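Local coordinates for transthyretin-like protein (Klebsiella pneumoniae subsp. pneumoniae, PDB 3QVA) that probably catalyses the hydrolysis of 5-hydroxyisourate to 2-oxo-4-hydroxy-4-carboxy-5-ureidoimidazoline in purine breakdown, acting as a homotetramer of the transthyretin family, at residues 69-72 with 73-77. Residues are numbered along the deposited sequence; the frame is centred on the assembly and turned at random.
Sequences TGAW and FARAG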
# COMPACT_ATOMS: atom_id res chain seq x y z
N THR A 69 13.88 3.90 -8.58
CA THR A 69 13.88 3.86 -7.13
C THR A 69 15.11 3.15 -6.55
O THR A 69 15.67 3.60 -5.54
CB THR A 69 12.60 3.20 -6.60
OG1 THR A 69 12.46 1.90 -7.18
CG2 THR A 69 11.38 4.05 -6.97
N GLY A 70 15.53 2.07 -7.20
CA GLY A 70 16.68 1.29 -6.73
C GLY A 70 17.94 2.12 -6.73
O GLY A 70 18.71 2.09 -5.75
N ALA A 71 18.15 2.88 -7.80
CA ALA A 71 19.30 3.78 -7.94
C ALA A 71 19.28 4.87 -6.88
O ALA A 71 20.33 5.23 -6.33
CB ALA A 71 19.35 4.38 -9.34
N TRP A 72 18.09 5.40 -6.61
CA TRP A 72 17.90 6.43 -5.59
C TRP A 72 18.25 5.91 -4.19
O TRP A 72 18.97 6.57 -3.44
CB TRP A 72 16.47 6.97 -5.64
CG TRP A 72 16.20 8.12 -4.73
CD1 TRP A 72 16.54 9.42 -4.93
CD2 TRP A 72 15.49 8.08 -3.48
NE1 TRP A 72 16.10 10.20 -3.89
CE2 TRP A 72 15.46 9.40 -2.98
CE3 TRP A 72 14.90 7.05 -2.73
CZ2 TRP A 72 14.85 9.72 -1.76
CZ3 TRP A 72 14.28 7.38 -1.52
CH2 TRP A 72 14.27 8.71 -1.05
N PHE A 73 17.76 4.71 -3.85
CA PHE A 73 18.08 4.12 -2.56
C PHE A 73 19.58 3.83 -2.44
O PHE A 73 20.18 4.09 -1.39
CB PHE A 73 17.28 2.84 -2.30
CG PHE A 73 15.85 3.08 -1.89
CD1 PHE A 73 14.81 2.49 -2.59
CD2 PHE A 73 15.55 3.88 -0.78
CE1 PHE A 73 13.47 2.70 -2.21
CE2 PHE A 73 14.23 4.10 -0.39
CZ PHE A 73 13.18 3.50 -1.11
N ALA A 74 20.17 3.33 -3.52
CA ALA A 74 21.60 2.99 -3.56
C ALA A 74 22.51 4.20 -3.37
O ALA A 74 23.55 4.10 -2.71
CB ALA A 74 21.94 2.26 -4.85
N ARG A 75 22.12 5.35 -3.94
CA ARG A 75 22.88 6.60 -3.80
C ARG A 75 22.89 7.09 -2.36
O ARG A 75 23.81 7.80 -1.94
CB ARG A 75 22.32 7.69 -4.70
CG ARG A 75 22.72 7.56 -6.15
CD ARG A 75 22.45 8.85 -6.92
NE ARG A 75 21.04 9.22 -6.94
CZ ARG A 75 20.14 8.75 -7.80
NH1 ARG A 75 20.49 7.86 -8.72
NH2 ARG A 75 18.88 9.15 -7.73
N ALA A 76 21.85 6.72 -1.61
CA ALA A 76 21.73 7.03 -0.20
C ALA A 76 22.31 5.91 0.67
O ALA A 76 22.20 5.95 1.90
CB ALA A 76 20.28 7.28 0.16
N GLY A 77 22.92 4.91 0.03
CA GLY A 77 23.55 3.78 0.74
C GLY A 77 22.58 2.77 1.35
O GLY A 77 22.89 2.13 2.37
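W72 and F73, neighbours in sequence, form an offset edge-to-face aromatic pair on the short helix 69-75, the one helix of this transthyretin-fold chain, in the connection from strand 62-67 to its antiparallel neighbour 82-90. The indole presents the rim of its six-membered ring to one face of the phenyl, W72 CZ3 coming to 3.5 Å from F73 CE2. The ring planes stand at 63°, with centroids 5.2 Å apart. A chi1 of -174° swings the indole away from the backbone N of W72, while the F73 side chain stays beside its own N and folds back toward T69, with F73 CD1 3.3 Å from T69 O.

That same carbonyl oxygen accepts the bond from F73 N at 2.9 Å, the first rung of a regular i to i+4 ladder. A74 N to G70 O and R75 N to A71 O follow, before the series fades into a weak bond from A76 N to W72 O at 3.4 Å. A Schellman motif then ends the helix, paired by R78 N to F73 O and G77 N to A74 O, with G77 as the C' residue at positive phi.

The bent chain of R75 brings its guanidinium back along the helix, one face above A71 O and W72 CA. R75 NH2 lies at the indole edge near its plane, 3.7 Å from W72 CD1, and not over the ring face; the two planes are 76° apart.

The aromatic pair packs the helix against strands 12-18 and 99-106 of the other sheet, with I105 as an apolar partner shared by both rings. The indole N-H is satisfied by E26 O, which helps hold the ring's orientation, while the arginine's charge stays on the exposed side.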